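Local coordinates for protein MccF (Escherichia coli, PDB 4IIY) that confers self-immunity to microcin C7, probably acting as a hydrolase of the peptidase S66 family, at residues P34-P39 / T363-S368; E204-E209 / K223-N228; K81-T86 / A98-E103. The protein carries 1 engineered substitution. All blocks are in the same frame, centred on the assembly; numbering follows the deposited sequence.

In the fold
Contact 1 joins the two ends of the modelled chain, 34-39 with 363-368, and both other contacts are nested inside the loop it closes. Contact 3, which pairs a loop with helix 94-105, closes before contact 2 opens, so those two follow one another in series. None touches another: nearest atoms are about 11 Å apart between contacts 1 and 3, about 19 Å between 1 and 2, and about 23 Å between 2 and 3. Contact 2 approaches the active site, with the side chain of D208 about 8 Å from the bound glutamylsulfamoyl inosine and about 7 Å from that of H338, a predicted charge-relay residue. Contacts 1 and 3 lie away from the annotated sites.

Contact 1: P34-P39 / T363-S368; sequences PLLAAP and TEQYLS. With EDO (1,2-ethanediol), chain P.
L36 sets its CG anti to its own carbonyl carbon (chi1 -55°), which spreads its two methyls over the backbone of 366-367: CD1 lies 3.7 Å from L367 O, and CD2 lies 3.7 Å from Y366 C. Q365, extended with CG anti to the backbone N (chi1 -176°), crosses the L36 side chain at about a right angle, its NE2 3.8 Å from L36 CD1. That amide is held from turning by a bond to its own segment, NE2 to L367 O at 2.9 Å, with the acceptor in the amide plane. The backbones are tied directly by S368 N to A37 O, 2.8 Å long and nearly straight (170° at the hydrogen). Water 1 adds a bridge, accepting from A37 N and donating to Y366 O. L367 CD2 meets A37 CB at 4.1 Å, and both side chains reach I140 of strand 140-143. At the other end P34 CG packs 3.5 Å from E364 OE2, while E364 OE1 takes the backbone N of K350. The contact thus clasps the N-terminal segment of the model, which leads to strand 45-49, to the C-terminal tail that follows strand 359-362, an irregular pairing of chain termini.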
loop_
_atom_site.group_PDB
_atom_site.type_symbol
_atom_site.label_atom_id
_atom_site.label_comp_id
_atom_site.label_asym_id
_atom_site.label_seq_id
_atom_site.Cartn_x
_atom_site.Cartn_y
_atom_site.Cartn_z
ATOM N N PRO B 34 15.002 21.350 15.583
ATOM C CA PRO B 34 14.339 20.087 15.930
ATOM C C PRO B 34 14.521 19.714 17.401
ATOM O O PRO B 34 15.437 20.196 18.069
ATOM C CB PRO B 34 15.044 19.067 15.031
ATOM C CG PRO B 34 16.367 19.653 14.764
ATOM C CD PRO B 34 16.142 21.137 14.678
ATOM N N LEU B 35 13.631 18.865 17.901
ATOM C CA LEU B 35 13.739 18.336 19.250
ATOM C C LEU B 35 14.733 17.176 19.238
ATOM O O LEU B 35 14.612 16.269 18.409
ATOM C CB LEU B 35 12.363 17.875 19.727
ATOM C CG LEU B 35 12.262 17.214 21.099
ATOM C CD1 LEU B 35 12.644 18.188 22.210
ATOM C CD2 LEU B 35 10.859 16.677 21.322
ATOM N N LEU B 36 15.709 17.215 20.145
ATOM C CA LEU B 36 16.791 16.228 20.172
ATOM C C LEU B 36 16.809 15.403 21.447
ATOM O O LEU B 36 16.628 15.931 22.549
ATOM C CB LEU B 36 18.145 16.923 20.020
ATOM C CG LEU B 36 18.333 17.817 18.800
ATOM C CD1 LEU B 36 19.744 18.391 18.804
ATOM C CD2 LEU B 36 18.064 17.043 17.511
ATOM N N ALA B 37 17.032 14.101 21.298
ATOM C CA ALA B 37 17.205 13.214 22.445
ATOM C C ALA B 37 18.636 13.285 22.976
ATOM O O ALA B 37 19.561 13.680 22.261
ATOM C CB ALA B 37 16.867 11.779 22.051
ATOM N N ALA B 38 18.812 12.894 24.236
ATOM C CA ALA B 38 20.147 12.720 24.799
ATOM C C ALA B 38 20.884 11.595 24.073
ATOM O O ALA B 38 20.268 10.618 23.630
ATOM C CB ALA B 38 20.059 12.414 26.289
ATOM N N PRO B 39 22.211 11.711 23.956
ATOM C CA PRO B 39 22.972 10.686 23.239
ATOM C C PRO B 39 23.058 9.379 24.020
ATOM O O PRO B 39 22.867 9.354 25.236
ATOM C CB PRO B 39 24.359 11.319 23.102
ATOM C CG PRO B 39 24.458 12.253 24.275
ATOM C CD PRO B 39 23.067 12.807 24.444
ATOM N N THR B 363 25.038 16.508 8.303
ATOM C CA THR B 363 25.609 17.844 8.476
ATOM C C THR B 363 24.916 18.685 9.542
ATOM O O THR B 363 25.320 19.825 9.796
ATOM C CB THR B 363 25.633 18.631 7.152
ATOM O OG1 THR B 363 24.291 18.853 6.703
ATOM C CG2 THR B 363 26.415 17.871 6.089
ATOM N N GLU B 364 23.887 18.129 10.173
ATOM C CA GLU B 364 23.130 18.844 11.194
ATOM C C GLU B 364 23.089 18.031 12.486
ATOM O O GLU B 364 22.934 16.806 12.453
ATOM C CB GLU B 364 21.710 19.120 10.687
ATOM C CG GLU B 364 20.788 19.717 11.738
ATOM C CD GLU B 364 19.368 19.928 11.246
ATOM O OE1 GLU B 364 19.082 19.673 10.062
ATOM O OE2 GLU B 364 18.523 20.355 12.063
ATOM N N GLN B 365 23.222 18.709 13.624
ATOM C CA GLN B 365 23.168 18.069 14.931
ATOM C C GLN B 365 21.870 17.282 15.102
ATOM O O GLN B 365 20.788 17.780 14.792
ATOM C CB GLN B 365 23.269 19.117 16.042
ATOM C CG GLN B 365 23.307 18.537 17.435
ATOM C CD GLN B 365 23.418 19.615 18.502
ATOM O OE1 GLN B 365 23.575 20.798 18.192
ATOM N NE2 GLN B 365 23.334 19.212 19.761
ATOM N N TYR B 366 21.988 16.059 15.613
ATOM C CA TYR B 366 20.841 15.149 15.676
ATOM C C TYR B 366 20.641 14.493 17.047
ATOM O O TYR B 366 19.672 13.760 17.241
ATOM C CB TYR B 366 20.943 14.094 14.561
ATOM C CG TYR B 366 22.212 13.274 14.638
ATOM C CD1 TYR B 366 22.273 12.130 15.425
ATOM C CD2 TYR B 366 23.352 13.661 13.950
ATOM C CE1 TYR B 366 23.441 11.381 15.514
ATOM C CE2 TYR B 366 24.518 12.925 14.026
ATOM C CZ TYR B 366 24.564 11.790 14.806
ATOM O OH TYR B 366 25.752 11.083 14.878
ATOM N N LEU B 367 21.551 14.767 17.988
ATOM C CA LEU B 367 21.380 14.412 19.396
ATOM C C LEU B 367 21.904 15.572 20.232
ATOM O O LEU B 367 22.718 16.358 19.750
ATOM C CB LEU B 367 22.136 13.122 19.750
ATOM C CG LEU B 367 21.592 11.807 19.167
ATOM C CD1 LEU B 367 22.618 10.684 19.216
ATOM C CD2 LEU B 367 20.311 11.383 19.870
ATOM N N SER B 368 21.429 15.680 21.469
ATOM C CA SER B 368 21.939 16.684 22.402
ATOM C C SER B 368 23.426 16.464 22.669
ATOM O O SER B 368 23.913 15.333 22.632
ATOM C CB SER B 368 21.164 16.623 23.717
ATOM O OG SER B 368 19.789 16.857 23.498
HETATM C C1 EDO P . 23.971 10.210 29.352
HETATM O O1 EDO P . 23.635 11.363 28.568
HETATM C C2 EDO P . 24.158 8.989 28.454
HETATM O O2 EDO P . 22.903 8.569 27.897
HETATM O O HOH W 1 17.272 13.034 18.649
#

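Contact 2: E204-E209 / K223-N228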
loop_
_atom_site.group_PDB
_atom_site.type_symbol
_atom_site.label_atom_id
_atom_site.label_comp_id
_atom_site.label_asym_id
_atom_site.label_seq_id
_atom_site.Cartn_x
_atom_site.Cartn_y
_atom_site.Cartn_z
ATOM N N GLU B 204 31.959 -3.090 3.206
ATOM C CA GLU B 204 32.724 -3.739 2.148
ATOM C C GLU B 204 31.910 -4.816 1.453
ATOM O O GLU B 204 32.023 -5.001 0.241
ATOM C CB GLU B 204 34.020 -4.326 2.704
ATOM C CG GLU B 204 35.021 -3.261 3.128
ATOM C CD GLU B 204 36.348 -3.834 3.589
ATOM O OE1 GLU B 204 36.360 -4.944 4.164
ATOM O OE2 GLU B 204 37.383 -3.167 3.376
ATOM N N LYS B 205 31.074 -5.509 2.219
ATOM C CA LYS B 205 30.256 -6.596 1.692
ATOM C C LYS B 205 28.873 -6.515 2.314
ATOM O O LYS B 205 28.710 -5.968 3.413
ATOM C CB LYS B 205 30.873 -7.951 2.042
ATOM C CG LYS B 205 32.269 -8.193 1.489
ATOM C CD LYS B 205 32.220 -8.463 0.005
ATOM C CE LYS B 205 33.601 -8.805 -0.529
ATOM N NZ LYS B 205 34.159 -10.025 0.108
ATOM N N TRP B 206 27.886 -7.073 1.621
ATOM C CA TRP B 206 26.507 -7.075 2.106
ATOM C C TRP B 206 25.802 -8.330 1.616
ATOM O O TRP B 206 26.305 -9.039 0.736
ATOM C CB TRP B 206 25.755 -5.828 1.613
ATOM C CG TRP B 206 25.621 -5.783 0.119
ATOM C CD1 TRP B 206 26.580 -5.394 -0.791
ATOM C CD2 TRP B 206 24.479 -6.179 -0.654
ATOM N NE1 TRP B 206 26.090 -5.510 -2.064
ATOM C CE2 TRP B 206 24.810 -5.992 -2.013
ATOM C CE3 TRP B 206 23.209 -6.666 -0.329
ATOM C CZ2 TRP B 206 23.919 -6.273 -3.038
ATOM C CZ3 TRP B 206 22.328 -6.946 -1.352
ATOM C CH2 TRP B 206 22.686 -6.750 -2.690
ATOM N N SER B 207 24.641 -8.623 2.187
ATOM C CA SER B 207 23.831 -9.736 1.714
ATOM C C SER B 207 22.362 -9.464 1.963
ATOM O O SER B 207 22.000 -8.669 2.835
ATOM C CB SER B 207 24.213 -11.050 2.403
ATOM O OG SER B 207 23.638 -12.162 1.718
ATOM N N ASP B 208 21.521 -10.158 1.209
ATOM C CA ASP B 208 20.085 -10.116 1.425
ATOM C C ASP B 208 19.456 -11.503 1.490
ATOM O O ASP B 208 18.236 -11.614 1.490
ATOM C CB ASP B 208 19.378 -9.268 0.355
ATOM C CG ASP B 208 19.511 -9.842 -1.047
ATOM O OD1 ASP B 208 20.308 -10.795 -1.241
ATOM O OD2 ASP B 208 18.836 -9.320 -1.972
ATOM N N GLU B 209 20.263 -12.559 1.576
ATOM C CA GLU B 209 19.690 -13.900 1.541
ATOM C C GLU B 209 18.784 -14.208 2.724
ATOM O O GLU B 209 19.085 -13.844 3.866
ATOM C CB GLU B 209 20.790 -14.952 1.461
ATOM C CG GLU B 209 21.523 -14.972 0.137
ATOM C CD GLU B 209 22.232 -16.277 -0.067
ATOM O OE1 GLU B 209 21.666 -17.161 -0.741
ATOM O OE2 GLU B 209 23.332 -16.426 0.487
ATOM N N LYS B 223 25.895 -15.626 0.968
ATOM C CA LYS B 223 26.629 -14.981 -0.115
ATOM C C LYS B 223 26.968 -13.562 0.317
ATOM O O LYS B 223 26.106 -12.832 0.833
ATOM C CB LYS B 223 25.779 -14.931 -1.393
ATOM C CG LYS B 223 25.530 -16.283 -2.056
ATOM C CD LYS B 223 24.848 -16.155 -3.427
ATOM C CE LYS B 223 23.411 -15.671 -3.320
ATOM N NZ LYS B 223 22.753 -15.605 -4.669
ATOM N N LEU B 224 28.222 -13.176 0.134
ATOM C CA LEU B 224 28.659 -11.815 0.428
ATOM C C LEU B 224 28.949 -11.082 -0.867
ATOM O O LEU B 224 29.877 -11.436 -1.600
ATOM C CB LEU B 224 29.899 -11.821 1.313
ATOM C CG LEU B 224 29.673 -12.400 2.705
ATOM C CD1 LEU B 224 30.991 -12.550 3.456
ATOM C CD2 LEU B 224 28.692 -11.533 3.481
ATOM N N TYR B 225 28.145 -10.067 -1.150
ATOM C CA TYR B 225 28.263 -9.288 -2.366
ATOM C C TYR B 225 29.172 -8.091 -2.165
ATOM O O TYR B 225 29.130 -7.438 -1.127
ATOM C CB TYR B 225 26.884 -8.765 -2.750
ATOM C CG TYR B 225 25.862 -9.819 -3.093
ATOM C CD1 TYR B 225 26.124 -10.790 -4.049
ATOM C CD2 TYR B 225 24.618 -9.825 -2.479
ATOM C CE1 TYR B 225 25.175 -11.744 -4.377
ATOM C CE2 TYR B 225 23.667 -10.770 -2.793
ATOM C CZ TYR B 225 23.951 -11.728 -3.747
ATOM O OH TYR B 225 23.009 -12.677 -4.080
ATOM N N LYS B 226 29.973 -7.772 -3.176
ATOM C CA LYS B 226 30.675 -6.498 -3.173
ATOM C C LYS B 226 29.652 -5.360 -3.196
ATOM O O LYS B 226 28.573 -5.488 -3.774
ATOM C CB LYS B 226 31.611 -6.389 -4.377
ATOM C CG LYS B 226 32.766 -7.382 -4.347
ATOM C CD LYS B 226 33.885 -6.908 -3.430
ATOM C CE LYS B 226 34.988 -7.953 -3.309
ATOM N NZ LYS B 226 35.476 -8.426 -4.634
ATOM N N ASN B 227 30.007 -4.239 -2.586
ATOM C CA ASN B 227 29.079 -3.117 -2.542
ATOM C C ASN B 227 28.944 -2.437 -3.890
ATOM O O ASN B 227 29.895 -1.848 -4.396
ATOM C CB ASN B 227 29.470 -2.117 -1.465
ATOM C CG ASN B 227 28.281 -1.339 -0.968
ATOM O OD1 ASN B 227 27.412 -0.949 -1.751
ATOM N ND2 ASN B 227 28.202 -1.162 0.340
ATOM N N ASN B 228 27.747 -2.520 -4.457
ATOM C CA ASN B 228 27.475 -1.996 -5.788
ATOM C C ASN B 228 26.640 -0.717 -5.772
ATOM O O ASN B 228 25.967 -0.391 -6.753
ATOM C CB ASN B 228 26.804 -3.063 -6.655
ATOM C CG ASN B 228 25.483 -3.537 -6.083
ATOM O OD1 ASN B 228 25.184 -3.319 -4.908
ATOM N ND2 ASN B 228 24.683 -4.197 -6.915
HETATM O O HOH W 2 32.776 -3.766 -1.809
HETATM O O HOH W 3 20.382 -12.185 -3.387
#
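W206 and Y225 form the centre of this contact. W206 holds CG between its backbone N and carbonyl carbon (chi1 64°), turning one indole face to Y225 CB, 3.7 Å from the centroid of the five-membered ring, and NE1 toward K226 O. The Y225 ring leans obliquely against the six-membered ring, planes 49° apart. NE1 donates to K226 O at 3.0 Å, from above the carbonyl plane, a bent bond (140° at the hydrogen). Replacing W206 by an alanine would remove the indole, and K226 O would probably lose this donor and Y225 CB its aromatic partner. The backbones of the same two residues exchange two bonds, W206 N to Y225 O and Y225 N to W206 O, the latter 2.8 Å. Further along, S207 OG donates to K223 O at 2.7 Å, and K223 N meets E209 OE2 at 2.7 Å, nearly straight. Water 3 donates to D208 OD1 and also hydrogen-bonds Y225 OH, linking the aromatic pair to that aspartate. In the second shell, R220 salt-bridges E209 OE2, K302 makes a cation-pi contact with W206, and D208 OD2 takes the backbone N of L305. Strands 205-206 and 225-226 thus make a short two-stranded antiparallel ribbon, W206 and Y225 its hydrogen-bonded pair, at the surface near the ligand pocket.

Contact 3: K81-T86 / A98-E103; sequences KLTGKT and AQEFNE
K81 and L82 meet the helix through charge, through a backbone N-H and through aliphatic contact. The charged pairing is made by the exposed K81, whose NZ forms a salt bridge with E103 OE2, 3.3 Å long and weak as a hydrogen bond. Q99 OE1 is an equally weak acceptor for the same ammonium. With its CG lodged between the backbone N and the carbonyl carbon (chi1 69°), K81 sends its chain across the helix, past the oppositely directed E100, and meets E103 at about a right angle.

The hydrogen bonds centre on E100. Its chain is fully extended, with CG opposite the backbone N (chi1 -177°), a straight reach that brings the carboxylate to L82 N, which donates to OE2 at 2.9 Å from above the carboxylate plane. Water 5 donates to OE2 at 2.8 Å and also to T83 OG1, itself hydrogen-bonded to S79 OG as well, while E100 OE1 takes the backbone N of S50. Three donors thus grip this buried carboxylate, which would probably help to keep it ionised. Water 4 joins the backbones, accepting from K81 N and donating to E100 O.

Carbon contacts fill in between: K81 CG lies 3.9 Å from E100 CB, and L82 CG is 4.1 Å from the same atom. The loop's own shape comes from a type II turn, L82 to K85, closed by K85 N to L82 O at 3.1 Å. G84 has a positive phi (83°), where a CB would jam against the carbonyl O of T83.

Helix 94-105 connects the parallel strands 76-79 and 110-115, with strand 45-49 lying between them in the sheet. E100 ties it both to the loop after 76-79 and to S50 just beyond 45-49, a contact within a beta-alpha-beta crossover of the LD-carboxypeptidase N-terminal domain.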
loop_
_atom_site.group_PDB
_atom_site.type_symbol
_atom_site.label_atom_id
_atom_site.label_comp_id
_atom_site.label_asym_id
_atom_site.label_seq_id
_atom_site.Cartn_x
_atom_site.Cartn_y
_atom_site.Cartn_z
ATOM N N LYS B 81 6.030 -4.733 27.733
ATOM C CA LYS B 81 5.032 -5.600 28.363
ATOM C C LYS B 81 4.386 -6.644 27.435
ATOM O O LYS B 81 3.736 -7.571 27.919
ATOM C CB LYS B 81 3.949 -4.764 29.049
ATOM C CG LYS B 81 3.053 -4.025 28.067
ATOM C CD LYS B 81 2.210 -2.957 28.746
ATOM C CE LYS B 81 0.991 -3.540 29.428
ATOM N NZ LYS B 81 -0.101 -2.524 29.502
ATOM N N LEU B 82 4.559 -6.525 26.116
ATOM C CA LEU B 82 4.002 -7.530 25.195
ATOM C C LEU B 82 5.018 -8.604 24.796
ATOM O O LEU B 82 4.722 -9.490 23.989
ATOM C CB LEU B 82 3.403 -6.870 23.947
ATOM C CG LEU B 82 2.229 -5.935 24.232
ATOM C CD1 LEU B 82 1.714 -5.309 22.941
ATOM C CD2 LEU B 82 1.097 -6.656 24.953
ATOM N N THR B 83 6.216 -8.530 25.358
ATOM C CA THR B 83 7.215 -9.557 25.091
ATOM C C THR B 83 6.673 -10.924 25.495
ATOM O O THR B 83 6.125 -11.094 26.587
ATOM C CB THR B 83 8.517 -9.251 25.831
ATOM O OG1 THR B 83 9.004 -7.977 25.388
ATOM C CG2 THR B 83 9.574 -10.311 25.563
ATOM N N GLY B 84 6.799 -11.899 24.604
ATOM C CA GLY B 84 6.340 -13.245 24.902
ATOM C C GLY B 84 4.854 -13.489 24.687
ATOM O O GLY B 84 4.354 -14.577 24.982
ATOM N N LYS B 85 4.139 -12.487 24.174
ATOM C CA LYS B 85 2.696 -12.599 23.954
ATOM C C LYS B 85 2.375 -12.715 22.469
ATOM O O LYS B 85 3.148 -12.250 21.623
ATOM C CB LYS B 85 1.976 -11.375 24.517
ATOM C CG LYS B 85 2.368 -11.002 25.933
ATOM C CD LYS B 85 1.862 -12.004 26.941
ATOM C CE LYS B 85 2.091 -11.499 28.357
ATOM N NZ LYS B 85 1.484 -12.402 29.371
ATOM N N THR B 86 1.230 -13.316 22.149
ATOM C CA THR B 86 0.760 -13.348 20.769
ATOM C C THR B 86 -0.742 -13.122 20.684
ATOM O O THR B 86 -1.515 -13.598 21.528
ATOM C CB THR B 86 1.073 -14.683 20.064
ATOM O OG1 THR B 86 0.372 -15.753 20.712
ATOM C CG2 THR B 86 2.562 -14.970 20.070
ATOM N N ALA B 98 -0.070 0.358 21.848
ATOM C CA ALA B 98 0.208 1.756 22.167
ATOM C C ALA B 98 0.654 1.903 23.621
ATOM O O ALA B 98 1.590 2.636 23.919
ATOM C CB ALA B 98 -1.003 2.627 21.882
ATOM N N GLN B 99 -0.015 1.178 24.513
ATOM C CA GLN B 99 0.350 1.199 25.931
ATOM C C GLN B 99 1.776 0.697 26.145
ATOM O O GLN B 99 2.529 1.258 26.946
ATOM C CB GLN B 99 -0.606 0.313 26.736
ATOM C CG GLN B 99 -2.057 0.775 26.788
ATOM C CD GLN B 99 -3.023 -0.336 27.205
ATOM O OE1 GLN B 99 -2.619 -1.370 27.748
ATOM N NE2 GLN B 99 -4.309 -0.122 26.948
ATOM N N GLU B 100 2.143 -0.382 25.458
ATOM C CA GLU B 100 3.482 -0.941 25.615
ATOM C C GLU B 100 4.532 0.128 25.309
ATOM O O GLU B 100 5.514 0.290 26.033
ATOM C CB GLU B 100 3.693 -2.135 24.684
ATOM C CG GLU B 100 5.078 -2.762 24.896
ATOM C CD GLU B 100 5.459 -3.847 23.904
ATOM O OE1 GLU B 100 5.191 -3.693 22.690
ATOM O OE2 GLU B 100 6.063 -4.845 24.353
ATOM N N PHE B 101 4.319 0.850 24.214
ATOM C CA PHE B 101 5.252 1.890 23.798
ATOM C C PHE B 101 5.260 3.051 24.797
ATOM O O PHE B 101 6.319 3.517 25.225
ATOM C CB PHE B 101 4.894 2.393 22.391
ATOM C CG PHE B 101 5.875 3.386 21.831
ATOM C CD1 PHE B 101 5.763 4.741 22.116
ATOM C CD2 PHE B 101 6.915 2.964 21.010
ATOM C CE1 PHE B 101 6.680 5.659 21.596
ATOM C CE2 PHE B 101 7.829 3.870 20.486
ATOM C CZ PHE B 101 7.707 5.216 20.777
ATOM N N ASN B 102 4.071 3.517 25.173
ATOM C CA ASN B 102 3.977 4.645 26.091
ATOM C C ASN B 102 4.683 4.354 27.416
ATOM O O ASN B 102 5.333 5.231 27.990
ATOM C CB ASN B 102 2.517 5.038 26.341
ATOM C CG ASN B 102 1.868 5.713 25.138
ATOM O OD1 ASN B 102 2.543 6.289 24.296
ATOM N ND2 ASN B 102 0.547 5.642 25.066
ATOM N N GLU B 103 4.566 3.120 27.889
ATOM C CA GLU B 103 5.179 2.741 29.160
ATOM C C GLU B 103 6.700 2.860 29.126
ATOM O O GLU B 103 7.329 3.174 30.136
ATOM C CB GLU B 103 4.743 1.338 29.572
ATOM C CG GLU B 103 3.312 1.297 30.074
ATOM C CD GLU B 103 2.875 -0.096 30.479
ATOM O OE1 GLU B 103 3.678 -1.038 30.324
ATOM O OE2 GLU B 103 1.728 -0.249 30.947
HETATM O O HOH W 4 6.018 -1.826 28.026
HETATM O O HOH W 5 7.872 -6.482 23.058
#